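Local coordinates for protein alpha-11 giardin (Giardia intestinalis, PDB 2II2) that binds calcium and, as an annexin, probably acidic phospholipids, with a likely role in parasite attachment and the ventral disk cytoskeleton, at residues M88-L102 against F128-C142. Numbering follows the deposited sequence.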
loop_
_atom_site.group_PDB
_atom_site.type_symbol
_atom_site.label_atom_id
_atom_site.label_comp_id
_atom_site.label_asym_id
_atom_site.label_seq_id
_atom_site.Cartn_x
_atom_site.Cartn_y
_atom_site.Cartn_z
ATOM N N MET A 88 -2.941 -0.900 -13.855
ATOM C CA MET A 88 -2.553 -1.605 -15.083
ATOM C C MET A 88 -3.248 -1.083 -16.333
ATOM O O MET A 88 -2.953 -1.522 -17.437
ATOM C CB MET A 88 -2.797 -3.099 -14.922
ATOM C CG MET A 88 -1.898 -3.683 -13.849
ATOM S SD MET A 88 -1.983 -5.452 -13.639
ATOM C CE MET A 88 -1.303 -5.994 -15.190
ATOM N N LYS A 89 -4.171 -0.156 -16.159
ATOM C CA LYS A 89 -4.978 0.336 -17.274
ATOM C C LYS A 89 -4.123 0.955 -18.382
ATOM O O LYS A 89 -4.349 0.697 -19.583
ATOM C CB LYS A 89 -6.015 1.335 -16.780
ATOM C CG LYS A 89 -6.949 1.798 -17.897
ATOM C CD LYS A 89 -7.931 2.864 -17.427
ATOM C CE LYS A 89 -8.885 3.254 -18.555
ATOM N NZ LYS A 89 -9.745 2.116 -18.979
ATOM N N ASN A 90 -3.164 1.795 -17.999
ATOM C CA ASN A 90 -2.252 2.421 -18.955
ATOM C C ASN A 90 -0.830 1.954 -18.613
ATOM O O ASN A 90 -0.630 0.761 -18.428
ATOM C CB ASN A 90 -2.484 3.942 -18.958
ATOM C CG ASN A 90 -3.928 4.312 -19.337
ATOM O OD1 ASN A 90 -4.363 4.053 -20.455
ATOM N ND2 ASN A 90 -4.670 4.878 -18.392
ATOM N N VAL A 91 0.163 2.828 -18.531
ATOM C CA VAL A 91 1.509 2.337 -18.189
ATOM C C VAL A 91 1.436 1.754 -16.766
ATOM O O VAL A 91 0.870 2.374 -15.856
ATOM C CB VAL A 91 2.568 3.440 -18.286
ATOM C CG1 VAL A 91 3.926 2.924 -17.883
ATOM C CG2 VAL A 91 2.619 4.032 -19.700
ATOM N N ASN A 92 1.991 0.565 -16.560
ATOM C CA ASN A 92 1.903 -0.069 -15.246
ATOM C C ASN A 92 2.468 0.811 -14.145
ATOM O O ASN A 92 3.612 1.264 -14.217
ATOM C CB ASN A 92 2.598 -1.416 -15.218
ATOM C CG ASN A 92 1.877 -2.453 -16.049
ATOM O OD1 ASN A 92 0.650 -2.423 -16.189
ATOM N ND2 ASN A 92 2.634 -3.393 -16.595
ATOM N N ASP A 93 1.647 1.047 -13.126
ATOM C CA ASP A 93 2.092 1.768 -11.930
ATOM C C ASP A 93 2.553 0.702 -10.943
ATOM O O ASP A 93 1.750 0.105 -10.176
ATOM C CB ASP A 93 0.937 2.568 -11.333
ATOM C CG ASP A 93 1.314 3.308 -10.061
ATOM O OD1 ASP A 93 2.430 3.078 -9.563
ATOM O OD2 ASP A 93 0.501 4.101 -9.554
ATOM N N PHE A 94 3.847 0.384 -10.997
ATOM C CA PHE A 94 4.370 -0.631 -10.112
ATOM C C PHE A 94 4.225 -0.251 -8.645
ATOM O O PHE A 94 4.110 -1.144 -7.793
ATOM C CB PHE A 94 5.836 -0.945 -10.422
ATOM C CG PHE A 94 6.015 -1.790 -11.641
ATOM C CD1 PHE A 94 6.704 -1.293 -12.729
ATOM C CD2 PHE A 94 5.499 -3.079 -11.710
ATOM C CE1 PHE A 94 6.904 -2.078 -13.881
ATOM C CE2 PHE A 94 5.685 -3.869 -12.863
ATOM C CZ PHE A 94 6.390 -3.364 -13.938
ATOM N N ARG A 95 4.273 1.039 -8.321
ATOM C CA ARG A 95 4.153 1.396 -6.904
ATOM C C ARG A 95 2.823 0.855 -6.346
ATOM O O ARG A 95 2.781 0.289 -5.259
ATOM C CB ARG A 95 4.232 2.900 -6.690
ATOM C CG ARG A 95 5.578 3.500 -6.995
ATOM C CD ARG A 95 5.601 4.958 -6.576
ATOM N NE ARG A 95 6.936 5.529 -6.676
ATOM C CZ ARG A 95 7.501 5.946 -7.809
ATOM N NH1 ARG A 95 6.838 5.896 -8.961
ATOM N NH2 ARG A 95 8.738 6.441 -7.798
ATOM N N ALA A 96 1.754 1.047 -7.122
ATOM C CA ALA A 96 0.418 0.645 -6.690
ATOM C C ALA A 96 0.272 -0.884 -6.683
ATOM O O ALA A 96 -0.311 -1.470 -5.759
ATOM C CB ALA A 96 -0.652 1.269 -7.568
ATOM N N ILE A 97 0.787 -1.555 -7.724
ATOM C CA ILE A 97 0.715 -3.023 -7.743
ATOM C C ILE A 97 1.486 -3.608 -6.558
ATOM O O ILE A 97 1.003 -4.513 -5.872
ATOM C CB ILE A 97 1.255 -3.605 -9.085
ATOM C CG1 ILE A 97 0.475 -3.031 -10.283
ATOM C CG2 ILE A 97 1.158 -5.117 -9.045
ATOM C CD1 ILE A 97 1.181 -3.224 -11.628
ATOM N N HIS A 98 2.675 -3.080 -6.314
ATOM C CA HIS A 98 3.494 -3.541 -5.215
ATOM C C HIS A 98 2.796 -3.381 -3.879
ATOM O O HIS A 98 2.811 -4.282 -3.033
ATOM C CB HIS A 98 4.823 -2.786 -5.184
ATOM C CG HIS A 98 5.760 -3.183 -6.268
ATOM N ND1 HIS A 98 6.867 -2.429 -6.578
ATOM C CD2 HIS A 98 5.754 -4.229 -7.127
ATOM C CE1 HIS A 98 7.504 -2.998 -7.585
ATOM N NE2 HIS A 98 6.864 -4.108 -7.919
ATOM N N ASP A 99 2.190 -2.217 -3.662
ATOM C CA ASP A 99 1.482 -1.993 -2.391
ATOM C C ASP A 99 0.469 -3.126 -2.147
ATOM O O ASP A 99 0.324 -3.675 -1.037
ATOM C CB ASP A 99 0.737 -0.647 -2.390
ATOM C CG ASP A 99 1.661 0.553 -2.346
ATOM O OD1 ASP A 99 2.865 0.380 -2.105
ATOM O OD2 ASP A 99 1.202 1.703 -2.557
ATOM N N VAL A 100 -0.264 -3.470 -3.193
ATOM C CA VAL A 100 -1.288 -4.480 -3.101
ATOM C C VAL A 100 -0.763 -5.891 -2.900
ATOM O O VAL A 100 -1.301 -6.601 -2.060
ATOM C CB VAL A 100 -2.233 -4.438 -4.315
ATOM C CG1 VAL A 100 -3.146 -5.661 -4.357
ATOM C CG2 VAL A 100 -3.046 -3.154 -4.274
ATOM N N VAL A 101 0.226 -6.309 -3.699
ATOM C CA VAL A 101 0.639 -7.705 -3.673
ATOM C C VAL A 101 1.774 -7.995 -2.716
ATOM O O VAL A 101 1.928 -9.155 -2.307
ATOM C CB VAL A 101 0.966 -8.285 -5.094
ATOM C CG1 VAL A 101 -0.239 -8.054 -6.047
ATOM C CG2 VAL A 101 2.255 -7.736 -5.688
ATOM N N LEU A 102 2.573 -6.988 -2.367
ATOM C CA LEU A 102 3.674 -7.209 -1.437
ATOM C C LEU A 102 3.225 -7.123 0.018
ATOM O O LEU A 102 3.782 -7.792 0.878
ATOM C CB LEU A 102 4.829 -6.238 -1.707
ATOM C CG LEU A 102 5.469 -6.308 -3.110
ATOM C CD1 LEU A 102 6.621 -5.377 -3.173
ATOM C CD2 LEU A 102 5.928 -7.721 -3.476
ATOM N N PHE A 128 -0.922 -10.659 -15.213
ATOM C CA PHE A 128 0.502 -10.363 -15.012
ATOM C C PHE A 128 1.367 -10.950 -16.130
ATOM O O PHE A 128 2.241 -10.258 -16.667
ATOM C CB PHE A 128 0.994 -10.866 -13.653
ATOM C CG PHE A 128 0.572 -10.002 -12.476
ATOM C CD1 PHE A 128 -0.375 -8.979 -12.579
ATOM C CD2 PHE A 128 1.116 -10.277 -11.220
ATOM C CE1 PHE A 128 -0.728 -8.231 -11.463
ATOM C CE2 PHE A 128 0.772 -9.536 -10.110
ATOM C CZ PHE A 128 -0.144 -8.533 -10.221
ATOM N N VAL A 129 1.118 -12.207 -16.503
ATOM C CA VAL A 129 1.859 -12.844 -17.587
ATOM C C VAL A 129 1.702 -12.048 -18.884
ATOM O O VAL A 129 2.679 -11.808 -19.579
ATOM C CB VAL A 129 1.431 -14.324 -17.788
ATOM C CG1 VAL A 129 1.989 -14.892 -19.112
ATOM C CG2 VAL A 129 1.862 -15.185 -16.585
ATOM N N ASP A 130 0.474 -11.641 -19.199
ATOM C CA ASP A 130 0.224 -10.955 -20.463
ATOM C C ASP A 130 0.710 -9.497 -20.480
ATOM O O ASP A 130 1.087 -8.988 -21.542
ATOM C CB ASP A 130 -1.262 -10.985 -20.814
ATOM C CG ASP A 130 -1.669 -12.255 -21.518
ATOM O OD1 ASP A 130 -0.945 -12.676 -22.450
ATOM O OD2 ASP A 130 -2.723 -12.813 -21.148
ATOM N N GLN A 131 0.707 -8.838 -19.318
ATOM C CA GLN A 131 0.858 -7.384 -19.290
ATOM C C GLN A 131 2.119 -6.871 -18.584
ATOM O O GLN A 131 2.378 -5.671 -18.618
ATOM C CB GLN A 131 -0.378 -6.714 -18.671
ATOM C CG GLN A 131 -1.668 -6.944 -19.437
ATOM C CD GLN A 131 -2.862 -6.257 -18.805
ATOM O OE1 GLN A 131 -2.755 -5.146 -18.314
ATOM N NE2 GLN A 131 -4.009 -6.925 -18.827
ATOM N N ILE A 132 2.842 -7.762 -17.899
ATOM C CA ILE A 132 4.053 -7.395 -17.163
ATOM C C ILE A 132 5.219 -8.268 -17.604
ATOM O O ILE A 132 5.435 -9.338 -17.037
ATOM C CB ILE A 132 3.859 -7.536 -15.609
ATOM C CG1 ILE A 132 2.659 -6.703 -15.150
ATOM C CG2 ILE A 132 5.114 -7.061 -14.893
ATOM C CD1 ILE A 132 2.334 -6.865 -13.649
ATOM N N PRO A 133 5.967 -7.805 -18.618
ATOM C CA PRO A 133 7.168 -8.546 -19.035
ATOM C C PRO A 133 8.131 -8.669 -17.867
ATOM O O PRO A 133 8.208 -7.767 -17.012
ATOM C CB PRO A 133 7.764 -7.659 -20.128
ATOM C CG PRO A 133 6.585 -6.922 -20.670
ATOM C CD PRO A 133 5.739 -6.629 -19.465
ATOM N N LEU A 134 8.837 -9.796 -17.837
ATOM C CA LEU A 134 9.818 -10.058 -16.779
ATOM C C LEU A 134 11.181 -9.521 -17.117
ATOM O O LEU A 134 11.945 -10.148 -17.864
ATOM C CB LEU A 134 9.897 -11.541 -16.438
ATOM C CG LEU A 134 8.710 -12.042 -15.616
ATOM C CD1 LEU A 134 8.681 -13.573 -15.519
ATOM C CD2 LEU A 134 8.693 -11.433 -14.212
ATOM N N THR A 135 11.484 -8.341 -16.595
ATOM C CA THR A 135 12.742 -7.682 -16.906
ATOM C C THR A 135 13.357 -7.201 -15.578
ATOM O O THR A 135 14.382 -7.703 -15.098
ATOM C CB THR A 135 12.516 -6.522 -17.918
ATOM O OG1 THR A 135 11.519 -5.614 -17.411
ATOM C CG2 THR A 135 12.046 -7.067 -19.297
ATOM N N SER A 136 12.650 -6.304 -14.927
ATOM C CA SER A 136 13.170 -5.579 -13.797
ATOM C C SER A 136 12.883 -6.278 -12.476
ATOM O O SER A 136 12.019 -7.162 -12.413
ATOM C CB SER A 136 12.464 -4.239 -13.772
ATOM O OG SER A 136 11.067 -4.436 -13.689
ATOM N N ALA A 137 13.551 -5.826 -11.411
ATOM C CA ALA A 137 13.164 -6.264 -10.067
ATOM C C ALA A 137 11.680 -5.995 -9.836
ATOM O O ALA A 137 10.984 -6.837 -9.283
ATOM C CB ALA A 137 14.011 -5.552 -9.026
ATOM N N ALA A 138 11.207 -4.827 -10.282
ATOM C CA ALA A 138 9.796 -4.478 -10.088
ATOM C C ALA A 138 8.850 -5.506 -10.695
ATOM O O ALA A 138 7.863 -5.897 -10.072
ATOM C CB ALA A 138 9.497 -3.111 -10.654
ATOM N N SER A 139 9.182 -5.953 -11.902
ATOM C CA SER A 139 8.364 -6.971 -12.563
ATOM C C SER A 139 8.414 -8.332 -11.882
ATOM O O SER A 139 7.367 -8.973 -11.690
ATOM C CB SER A 139 8.712 -7.083 -14.037
ATOM O OG SER A 139 10.047 -7.520 -14.259
ATOM N N TYR A 140 9.616 -8.769 -11.508
ATOM C CA TYR A 140 9.744 -10.003 -10.768
ATOM C C TYR A 140 8.989 -9.959 -9.451
ATOM O O TYR A 140 8.401 -10.955 -9.045
ATOM C CB TYR A 140 11.208 -10.409 -10.524
ATOM C CG TYR A 140 11.800 -11.072 -11.725
ATOM C CD1 TYR A 140 12.592 -10.363 -12.619
ATOM C CD2 TYR A 140 11.542 -12.407 -11.988
ATOM C CE1 TYR A 140 13.118 -10.966 -13.760
ATOM C CE2 TYR A 140 12.068 -13.029 -13.138
ATOM C CZ TYR A 140 12.855 -12.292 -14.005
ATOM O OH TYR A 140 13.361 -12.897 -15.135
ATOM N N LEU A 141 8.985 -8.822 -8.752
ATOM C CA LEU A 141 8.239 -8.720 -7.490
ATOM C C LEU A 141 6.769 -9.008 -7.732
ATOM O O LEU A 141 6.142 -9.699 -6.927
ATOM C CB LEU A 141 8.411 -7.335 -6.889
ATOM C CG LEU A 141 9.739 -7.104 -6.169
ATOM C CD1 LEU A 141 10.048 -5.608 -6.068
ATOM C CD2 LEU A 141 9.690 -7.761 -4.784
ATOM N N CYS A 142 6.223 -8.468 -8.828
ATOM C CA CYS A 142 4.795 -8.665 -9.100
ATOM C C CYS A 142 4.469 -10.148 -9.260
ATOM O O CYS A 142 3.553 -10.695 -8.613
ATOM C CB CYS A 142 4.330 -7.911 -10.334
ATOM S SG CYS A 142 4.411 -6.112 -10.145
HETATM O O HOH W 1 -4.393 -3.144 -19.170
#
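Phe94 and His98, one turn apart on helix 94-102, close on Ala138 of helix 137-147 in different ways. The methyl of Ala138 sits over one face of the Phe94 ring, CB 4.0 Å from its centroid, a CH-pi contact. His98 instead turns the edge of its imidazole to the same residue: NE2 donates to Ala138 O at 3.0 Å, almost straight at 174° and within the ring plane, a bond that fixes the rotation of the buried imidazole. That carbonyl also takes the helical bond from Cys142 N, and the two donors arrive from opposite faces of its plane. Leu141 CD1 lies off-centre over the His98 ring, a further CH-pi contact.

Cys142 SG lies at the edge of the Phe94 ring, 3.6 Å from CD2, also touches Ile97 CG2, and meets the His98 ring obliquely. The same Ile97 methyl, anti to the backbone N, also reaches Phe128 CZ. Ile132 CG2 meets the Phe94 rim in the ring plane.

At the other end Met88 crosses Phe128 at about a right angle, its SD at the ring edge 3.7 Å from CE1 in a Met-aromatic contact. A bend at chi3 (67°) turns the methyl CE toward Gln131 and Ile132. Asn92 ND2 donates to Gln131 O at 3.1 Å from above the carbonyl plane, and a water links Met88 O with Gln131 OE1.

The axes of 94-102 and 137-142 make an angle of 34° and approach to 10.0 Å. Helix 216-230 adjoins both, through Ile224 against Leu102 and Asn218 at the start of helix 137-147. Together these contacts join two successive helix-loop-helix units, 76-89/94-102 and 124-131/137-147, in the buried packing of the all-helical annexin fold, away from the known calcium site.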